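Local coordinates for zinc-binding protein TroA (Treponema pallidum, PDB 1K0F), which binds zinc with high affinity and specificity in the periplasm and delivers it to the membrane permease of the TroABC import system, at residues Ile214-Ile220 with Ile241-Ser247; Met199-Ala203 with Glu226-Asp230; Ala15-Ala20 with Val117-Leu121. All blocks are in the same frame, centred on the assembly; numbering follows the deposited sequence.

Contact 1. Residues Ile214-Ile220 with Ile241-Ser247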
loop_
_atom_site.group_PDB
_atom_site.type_symbol
_atom_site.label_atom_id
_atom_site.label_comp_id
_atom_site.label_asym_id
_atom_site.label_seq_id
_atom_site.Cartn_x
_atom_site.Cartn_y
_atom_site.Cartn_z
ATOM N N ILE A 214 -18.761 3.495 -1.132
ATOM C CA ILE A 214 -17.747 2.664 -1.760
ATOM C C ILE A 214 -16.606 3.667 -1.939
ATOM O O ILE A 214 -16.842 4.868 -1.848
ATOM C CB ILE A 214 -18.226 2.118 -3.141
ATOM C CG1 ILE A 214 -18.833 3.237 -3.988
ATOM C CG2 ILE A 214 -19.261 1.016 -2.932
ATOM C CD1 ILE A 214 -18.941 2.895 -5.455
ATOM N N PHE A 215 -15.384 3.204 -2.189
ATOM C CA PHE A 215 -14.270 4.138 -2.323
ATOM C C PHE A 215 -13.443 4.093 -3.593
ATOM O O PHE A 215 -13.272 3.054 -4.221
ATOM C CB PHE A 215 -13.331 3.985 -1.132
ATOM C CG PHE A 215 -13.999 4.216 0.184
ATOM C CD1 PHE A 215 -14.966 3.331 0.649
ATOM C CD2 PHE A 215 -13.705 5.343 0.937
ATOM C CE1 PHE A 215 -15.639 3.570 1.843
ATOM C CE2 PHE A 215 -14.375 5.596 2.140
ATOM C CZ PHE A 215 -15.344 4.706 2.593
ATOM N N ILE A 216 -12.921 5.250 -3.966
ATOM C CA ILE A 216 -12.063 5.357 -5.134
ATOM C C ILE A 216 -10.661 5.089 -4.614
ATOM O O ILE A 216 -10.464 4.819 -3.431
ATOM C CB ILE A 216 -12.095 6.785 -5.768
ATOM C CG1 ILE A 216 -12.620 7.798 -4.758
ATOM C CG2 ILE A 216 -12.988 6.799 -7.014
ATOM C CD1 ILE A 216 -12.468 9.212 -5.203
ATOM N N GLU A 217 -9.681 5.166 -5.495
ATOM C CA GLU A 217 -8.319 4.941 -5.085
ATOM C C GLU A 217 -7.409 5.796 -5.914
ATOM O O GLU A 217 -7.681 6.057 -7.076
ATOM C CB GLU A 217 -7.955 3.485 -5.249
ATOM C CG GLU A 217 -8.508 2.616 -4.153
ATOM C CD GLU A 217 -8.075 1.189 -4.308
ATOM O OE1 GLU A 217 -8.709 0.296 -3.713
ATOM O OE2 GLU A 217 -7.093 0.961 -5.040
ATOM N N SER A 218 -6.322 6.228 -5.296
ATOM C CA SER A 218 -5.354 7.083 -5.949
ATOM C C SER A 218 -4.596 6.433 -7.102
ATOM O O SER A 218 -4.147 7.134 -8.009
ATOM C CB SER A 218 -4.351 7.583 -4.912
ATOM O OG SER A 218 -4.365 6.736 -3.783
ATOM N N SER A 219 -4.460 5.109 -7.090
ATOM C CA SER A 219 -3.694 4.433 -8.136
ATOM C C SER A 219 -4.471 3.734 -9.234
ATOM O O SER A 219 -3.882 3.123 -10.117
ATOM C CB SER A 219 -2.755 3.429 -7.492
ATOM O OG SER A 219 -3.357 2.859 -6.345
ATOM N N ILE A 220 -5.791 3.824 -9.195
ATOM C CA ILE A 220 -6.595 3.156 -10.202
ATOM C C ILE A 220 -7.662 4.079 -10.790
ATOM O O ILE A 220 -8.321 4.815 -10.062
ATOM C CB ILE A 220 -7.271 1.877 -9.602
ATOM C CG1 ILE A 220 -6.264 0.725 -9.552
ATOM C CG2 ILE A 220 -8.446 1.429 -10.461
ATOM C CD1 ILE A 220 -5.761 0.403 -8.175
ATOM N N ILE A 241 -19.161 7.779 -3.081
ATOM C CA ILE A 241 -17.765 7.407 -3.226
ATOM C C ILE A 241 -17.295 8.016 -1.905
ATOM O O ILE A 241 -16.966 9.196 -1.839
ATOM C CB ILE A 241 -17.119 8.116 -4.449
ATOM C CG1 ILE A 241 -17.088 7.167 -5.646
ATOM C CG2 ILE A 241 -15.700 8.525 -4.143
ATOM C CD1 ILE A 241 -18.446 6.769 -6.150
ATOM N N GLY A 242 -17.341 7.216 -0.845
ATOM C CA GLY A 242 -16.968 7.681 0.482
ATOM C C GLY A 242 -15.603 8.314 0.659
ATOM O O GLY A 242 -15.189 8.609 1.783
ATOM N N GLY A 243 -14.889 8.510 -0.437
ATOM C CA GLY A 243 -13.591 9.123 -0.336
ATOM C C GLY A 243 -12.644 8.382 -1.234
ATOM O O GLY A 243 -12.922 7.265 -1.655
ATOM N N GLU A 244 -11.525 9.013 -1.545
ATOM C CA GLU A 244 -10.529 8.382 -2.384
ATOM C C GLU A 244 -9.560 7.733 -1.448
ATOM O O GLU A 244 -9.079 8.369 -0.527
ATOM C CB GLU A 244 -9.802 9.414 -3.223
ATOM C CG GLU A 244 -9.300 8.854 -4.520
ATOM C CD GLU A 244 -8.295 9.756 -5.167
ATOM O OE1 GLU A 244 -8.021 10.826 -4.591
ATOM O OE2 GLU A 244 -7.774 9.404 -6.243
ATOM N N LEU A 245 -9.257 6.467 -1.670
ATOM C CA LEU A 245 -8.337 5.815 -0.775
ATOM C C LEU A 245 -6.964 5.613 -1.396
ATOM O O LEU A 245 -6.797 5.663 -2.625
ATOM C CB LEU A 245 -8.927 4.484 -0.320
ATOM C CG LEU A 245 -10.307 4.601 0.336
ATOM C CD1 LEU A 245 -10.701 3.258 0.934
ATOM C CD2 LEU A 245 -10.284 5.672 1.408
ATOM N N PHE A 246 -5.975 5.416 -0.531
ATOM C CA PHE A 246 -4.613 5.182 -0.978
ATOM C C PHE A 246 -4.445 3.686 -0.990
ATOM O O PHE A 246 -4.505 3.053 0.056
ATOM C CB PHE A 246 -3.617 5.797 -0.004
ATOM C CG PHE A 246 -3.594 7.286 -0.038
ATOM C CD1 PHE A 246 -3.135 7.952 -1.165
ATOM C CD2 PHE A 246 -4.096 8.018 1.019
ATOM C CE1 PHE A 246 -3.187 9.323 -1.242
ATOM C CE2 PHE A 246 -4.155 9.387 0.955
ATOM C CZ PHE A 246 -3.702 10.048 -0.177
ATOM N N SER A 247 -4.259 3.114 -2.170
ATOM C CA SER A 247 -4.089 1.678 -2.255
ATOM C C SER A 247 -2.611 1.335 -2.258
ATOM O O SER A 247 -2.045 0.977 -1.222
ATOM C CB SER A 247 -4.752 1.131 -3.513
ATOM O OG SER A 247 -4.910 2.136 -4.493
#

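Contact 2. Residues Met199-Ala203 with Glu226-Asp230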
loop_
_atom_site.group_PDB
_atom_site.type_symbol
_atom_site.label_atom_id
_atom_site.label_comp_id
_atom_site.label_asym_id
_atom_site.label_seq_id
_atom_site.Cartn_x
_atom_site.Cartn_y
_atom_site.Cartn_z
ATOM N N MET A 199 -18.667 -6.676 -12.063
ATOM C CA MET A 199 -19.195 -5.392 -11.584
ATOM C C MET A 199 -20.662 -5.533 -11.234
ATOM O O MET A 199 -21.128 -5.015 -10.222
ATOM C CB MET A 199 -19.049 -4.300 -12.646
ATOM C CG MET A 199 -19.748 -3.000 -12.272
ATOM S SD MET A 199 -19.409 -1.636 -13.405
ATOM C CE MET A 199 -17.610 -1.559 -13.364
ATOM N N GLN A 200 -21.388 -6.218 -12.108
ATOM C CA GLN A 200 -22.806 -6.477 -11.927
ATOM C C GLN A 200 -23.062 -6.990 -10.518
ATOM O O GLN A 200 -23.805 -6.388 -9.744
ATOM C CB GLN A 200 -23.258 -7.535 -12.929
ATOM C CG GLN A 200 -24.513 -7.180 -13.665
ATOM C CD GLN A 200 -24.310 -6.009 -14.587
ATOM O OE1 GLN A 200 -24.676 -4.876 -14.266
ATOM N NE2 GLN A 200 -23.722 -6.272 -15.748
ATOM N N GLU A 201 -22.440 -8.118 -10.202
ATOM C CA GLU A 201 -22.586 -8.743 -8.897
ATOM C C GLU A 201 -22.257 -7.758 -7.788
ATOM O O GLU A 201 -23.059 -7.537 -6.887
ATOM C CB GLU A 201 -21.678 -9.974 -8.805
ATOM C CG GLU A 201 -21.791 -10.893 -10.017
ATOM C CD GLU A 201 -21.289 -12.303 -9.758
ATOM O OE1 GLU A 201 -22.133 -13.213 -9.600
ATOM O OE2 GLU A 201 -20.051 -12.503 -9.719
ATOM N N LEU A 202 -21.075 -7.161 -7.862
ATOM C CA LEU A 202 -20.657 -6.206 -6.854
ATOM C C LEU A 202 -21.666 -5.075 -6.718
ATOM O O LEU A 202 -21.950 -4.610 -5.614
ATOM C CB LEU A 202 -19.292 -5.632 -7.211
ATOM C CG LEU A 202 -18.640 -4.856 -6.070
ATOM C CD1 LEU A 202 -18.717 -5.676 -4.791
ATOM C CD2 LEU A 202 -17.202 -4.541 -6.425
ATOM N N ALA A 203 -22.209 -4.633 -7.845
ATOM C CA ALA A 203 -23.189 -3.558 -7.835
ATOM C C ALA A 203 -24.376 -3.966 -6.968
ATOM O O ALA A 203 -24.729 -3.273 -6.017
ATOM C CB ALA A 203 -23.646 -3.259 -9.251
ATOM N N GLU A 226 -16.788 4.731 -10.153
ATOM C CA GLU A 226 -17.937 5.597 -10.392
ATOM C C GLU A 226 -18.933 4.876 -11.277
ATOM O O GLU A 226 -20.123 5.182 -11.259
ATOM C CB GLU A 226 -17.511 6.879 -11.094
ATOM C CG GLU A 226 -16.440 7.645 -10.380
ATOM C CD GLU A 226 -16.568 9.130 -10.597
ATOM O OE1 GLU A 226 -16.990 9.549 -11.704
ATOM O OE2 GLU A 226 -16.254 9.891 -9.659
ATOM N N ALA A 227 -18.435 3.929 -12.067
ATOM C CA ALA A 227 -19.284 3.161 -12.966
ATOM C C ALA A 227 -20.027 2.139 -12.131
ATOM O O ALA A 227 -21.192 1.831 -12.375
ATOM C CB ALA A 227 -18.439 2.467 -14.018
ATOM N N LEU A 228 -19.335 1.610 -11.135
ATOM C CA LEU A 228 -19.937 0.643 -10.244
ATOM C C LEU A 228 -20.999 1.422 -9.504
ATOM O O LEU A 228 -22.115 0.960 -9.334
ATOM C CB LEU A 228 -18.898 0.104 -9.263
ATOM C CG LEU A 228 -19.408 -0.585 -7.994
ATOM C CD1 LEU A 228 -20.549 -1.553 -8.321
ATOM C CD2 LEU A 228 -18.246 -1.324 -7.338
ATOM N N ARG A 229 -20.639 2.627 -9.091
ATOM C CA ARG A 229 -21.553 3.497 -8.370
ATOM C C ARG A 229 -22.878 3.638 -9.123
ATOM O O ARG A 229 -23.948 3.543 -8.523
ATOM C CB ARG A 229 -20.914 4.872 -8.171
ATOM C CG ARG A 229 -21.424 5.616 -6.962
ATOM C CD ARG A 229 -22.529 6.578 -7.331
ATOM N NE ARG A 229 -22.406 7.048 -8.708
ATOM C CZ ARG A 229 -21.319 7.641 -9.198
ATOM N NH1 ARG A 229 -20.260 7.836 -8.422
ATOM N NH2 ARG A 229 -21.285 8.046 -10.459
ATOM N N ASP A 230 -22.797 3.863 -10.438
ATOM C CA ASP A 230 -23.984 4.006 -11.282
ATOM C C ASP A 230 -24.722 2.688 -11.417
ATOM O O ASP A 230 -25.949 2.660 -11.483
ATOM C CB ASP A 230 -23.592 4.481 -12.665
ATOM C CG ASP A 230 -22.859 5.772 -12.625
ATOM O OD1 ASP A 230 -22.958 6.457 -11.582
ATOM O OD2 ASP A 230 -22.191 6.095 -13.626
#

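Contact 3. Residues Ala15-Ala20 with Val117-Leu121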
loop_
_atom_site.group_PDB
_atom_site.type_symbol
_atom_site.label_atom_id
_atom_site.label_comp_id
_atom_site.label_asym_id
_atom_site.label_seq_id
_atom_site.Cartn_x
_atom_site.Cartn_y
_atom_site.Cartn_z
ATOM N N ALA A 15 9.558 4.944 5.037
ATOM C CA ALA A 15 10.341 4.279 6.061
ATOM C C ALA A 15 11.793 4.729 5.967
ATOM O O ALA A 15 12.467 4.905 6.978
ATOM C CB ALA A 15 10.239 2.793 5.890
ATOM N N VAL A 16 12.273 4.927 4.746
ATOM C CA VAL A 16 13.642 5.365 4.534
ATOM C C VAL A 16 13.816 6.766 5.128
ATOM O O VAL A 16 14.665 6.980 5.984
ATOM C CB VAL A 16 13.979 5.392 3.021
ATOM C CG1 VAL A 16 15.247 6.189 2.771
ATOM C CG2 VAL A 16 14.144 3.978 2.502
ATOM N N LYS A 17 12.996 7.705 4.663
ATOM C CA LYS A 17 13.029 9.088 5.127
ATOM C C LYS A 17 13.145 9.208 6.644
ATOM O O LYS A 17 14.016 9.903 7.172
ATOM C CB LYS A 17 11.764 9.813 4.667
ATOM C CG LYS A 17 11.692 10.018 3.168
ATOM C CD LYS A 17 10.886 11.238 2.811
ATOM C CE LYS A 17 9.561 10.845 2.185
ATOM N NZ LYS A 17 9.453 11.342 0.788
ATOM N N ASN A 18 12.251 8.517 7.338
ATOM C CA ASN A 18 12.213 8.550 8.788
ATOM C C ASN A 18 13.472 7.983 9.416
ATOM O O ASN A 18 13.964 8.527 10.403
ATOM C CB ASN A 18 10.995 7.784 9.282
ATOM C CG ASN A 18 9.699 8.494 8.972
ATOM O OD1 ASN A 18 9.376 9.506 9.585
ATOM N ND2 ASN A 18 8.954 7.977 8.008
ATOM N N ILE A 19 13.981 6.896 8.840
ATOM C CA ILE A 19 15.186 6.216 9.331
ATOM C C ILE A 19 16.498 6.856 8.878
ATOM O O ILE A 19 17.281 7.312 9.702
ATOM C CB ILE A 19 15.226 4.724 8.904
ATOM C CG1 ILE A 19 13.976 4.003 9.416
ATOM C CG2 ILE A 19 16.475 4.064 9.463
ATOM C CD1 ILE A 19 13.620 2.774 8.646
ATOM N N ALA A 20 16.742 6.868 7.571
ATOM C CA ALA A 20 17.972 7.458 7.035
ATOM C C ALA A 20 17.977 8.978 7.119
ATOM O O ALA A 20 19.033 9.590 7.311
ATOM C CB ALA A 20 18.177 7.024 5.585
ATOM N N VAL A 117 13.797 -2.330 5.777
ATOM C CA VAL A 117 14.304 -1.046 5.309
ATOM C C VAL A 117 15.419 -0.553 6.235
ATOM O O VAL A 117 16.518 -0.220 5.791
ATOM C CB VAL A 117 13.193 0.001 5.295
ATOM C CG1 VAL A 117 13.755 1.329 4.864
ATOM C CG2 VAL A 117 12.082 -0.435 4.362
ATOM N N TYR A 118 15.107 -0.519 7.526
ATOM C CA TYR A 118 16.050 -0.080 8.537
ATOM C C TYR A 118 17.347 -0.857 8.456
ATOM O O TYR A 118 18.423 -0.274 8.382
ATOM C CB TYR A 118 15.440 -0.259 9.923
ATOM C CG TYR A 118 16.451 -0.496 11.032
ATOM C CD1 TYR A 118 17.262 0.533 11.476
ATOM C CD2 TYR A 118 16.552 -1.731 11.649
ATOM C CE1 TYR A 118 18.158 0.343 12.522
ATOM C CE2 TYR A 118 17.441 -1.944 12.702
ATOM C CZ TYR A 118 18.239 -0.900 13.136
ATOM O OH TYR A 118 19.096 -1.090 14.181
ATOM N N GLU A 119 17.241 -2.180 8.475
ATOM C CA GLU A 119 18.417 -3.044 8.424
ATOM C C GLU A 119 19.184 -2.954 7.103
ATOM O O GLU A 119 20.373 -3.265 7.049
ATOM C CB GLU A 119 18.016 -4.499 8.687
ATOM C CG GLU A 119 17.882 -4.835 10.164
ATOM C CD GLU A 119 17.396 -6.244 10.399
ATOM O OE1 GLU A 119 17.313 -6.651 11.576
ATOM O OE2 GLU A 119 17.097 -6.940 9.407
ATOM N N SER A 120 18.503 -2.551 6.035
ATOM C CA SER A 120 19.147 -2.413 4.734
ATOM C C SER A 120 19.992 -1.143 4.785
ATOM O O SER A 120 21.146 -1.111 4.343
ATOM C CB SER A 120 18.094 -2.277 3.634
ATOM O OG SER A 120 17.800 -3.530 3.057
ATOM N N LEU A 121 19.394 -0.094 5.340
ATOM C CA LEU A 121 20.064 1.188 5.475
ATOM C C LEU A 121 21.324 1.035 6.323
ATOM O O LEU A 121 22.360 1.625 6.021
ATOM C CB LEU A 121 19.115 2.211 6.109
ATOM C CG LEU A 121 17.910 2.651 5.264
ATOM C CD1 LEU A 121 17.103 3.682 6.037
ATOM C CD2 LEU A 121 18.379 3.228 3.923
#

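Contact 1. Residues Ile214-Ile220 with Ile241-Ser247
The carbonyl oxygen L245 O is gripped by the backbone N-H and the hydroxyl of one serine, S218. S218 N donates to it at 2.8 Å, lying nearly along the C=O axis, and the hydroxyl S218 OG donates at 2.9 Å from a position tilted out of the carbonyl plane. This pair of hydrogen bonds closes the end of a parallel strand pair, 214-217 beside 241-245, the two strands of a beta-alpha-beta unit whose connection is helix 225-233. The strand axes come within 4.1 Å and cross at -29°. Going back along the ladder, L245 N donates to I216 O at 2.7 Å, I216 N to G243 O at 3.1 Å, and G242 N to I214 O at 2.6 Å. I214 pairs with I241 but I216 with E244, so 241-245 carries one extra residue: a beta bulge, with G242 and G243 in the irregular stretch.

I214, I216, I241 and E244 lie on one face of the pair. There I241 CG2 presses on I216 CG1, while I216 CD1 runs against the CB-CG bond of E244. The face of E217 and L245 leads to the zinc site. S247 OG donates to E217 OE2, though the exact place of that oxygen is doubtful; E217 also accepts a hydrogen bond from H168, a zinc-binding residue. T166 of strand 163-166 touches both E217 and L245.

F215 has CG anti to its carbonyl carbon, which carries the ring alongside the bulge and past L245, whose CG lies 3.4 Å from F215 CB. The two side chains pass at a slant, and beyond them G242 CA sits over one face of the F215 ring, 4.1 Å from its centroid and 24° off the ring normal: a CH-pi contact.

Contact 2. Residues Met199-Ala203 with Glu226-Asp230
L228 divides its two methyl branches between neighbouring residues of the facing helix. Its CD1 settles against the backbone of A203, 3.4 Å from A203 CA, and also meets the methyl of that alanine. Its CD2 reaches L202 CD2 at 3.5 Å, and the two leucine side chains cross at about a right angle. M199 completes the inner shell by reaching end-on to the other helix: M199 SD is 3.9 Å from L228 CA, and the terminal methyl M199 CE comes 4.2 Å from A227 CB. No hydrogen bond crosses the contact, so the evidence is for purely van der Waals packing.

The extended chain accounts for the reach of the methionine. M199 holds CG anti to the backbone N (chi1 172°) and stays extended to SD before bending at its last torsion, which sends CE across the front of the A227 methyl. The joined elements are helices 196-208 and 225-233, separated in sequence by strand 213-217 in the alternating alpha/beta order of this half of the protein. Their short segments pass 9.4 Å apart at a crossing angle of -60°, and the small side chain of A203 lets the CA atoms of A203 and L228 approach to 5.8 Å.

Farther out, L185, from the loop after strand 181-184, touches M199, L202 and L228, so one residue packs against both helices. R229 leaves its helix on a side turned from M199-A203 and forms a salt bridge with its neighbour, R229 NH2 to D230 OD1 at 2.6 Å; the nitrogen meets the carboxylate on its syn side, 23° out of its plane.

Contact 3. Residues Ala15-Ala20 with Val117-Leu121
Helix-on-helix packing against the four-stranded parallel sheet of the N-terminal half joins helix 10-20, which connects strands 4-7 and 25-28, to helix 107-124. The short axes approach to 9.7 Å and cross at -51°; the side-chain contacts are all apolar, and no hydrogen bond crosses. L121 holds CG anti to its carbonyl carbon (chi1 -68°) and extends straight on, which brings CD1 between two residues: L121 CD1 is 3.5 Å from I19 CG2 and likewise 3.5 Å from A20 CB. One turn earlier V117 CG1 meets V16 CG2 at 3.6 Å, these side chains crossing at about a right angle, while A15 CB lies 3.9 Å from the same V117 methyl. I19 uses both its branches: I19 CD1 rests 3.8 Å from Y118 CB, and I19 CG2 comes to the edge of the Y118 ring, near its plane.

V16 and L121 both touch strand 4-7 through V5, and V117 and L121 touch strand 54-57. Helix 129-156 packs on the same residues: F132 touches I19 and A20, Y139 touches A15, Y136 stacks on Y118, and T133 hydrogen-bonds the Y118 hydroxyl.

Contact 3 comes first along the chain and is complete before the others begin. Contacts 1 and 2 interlock in sequence: helix 196-208, strand 213-217, helix 225-233 and strand 240-245 supply their segments alternately. These two lie on the same side of the chain's centre, their centres 14 Å apart, and they meet where I214 CD1 touches R229 CB at 3.9 Å, since helix 225-233 packs on the strand pair. The strand pair of contact 1 ends beside two of the four zinc-binding residues, H168 and D248. Contact 3, on the opposite side, its centre 28 Å from contact 1 and 40 Å from contact 2, packs helices on the four-stranded sheet of the other half, far from that site.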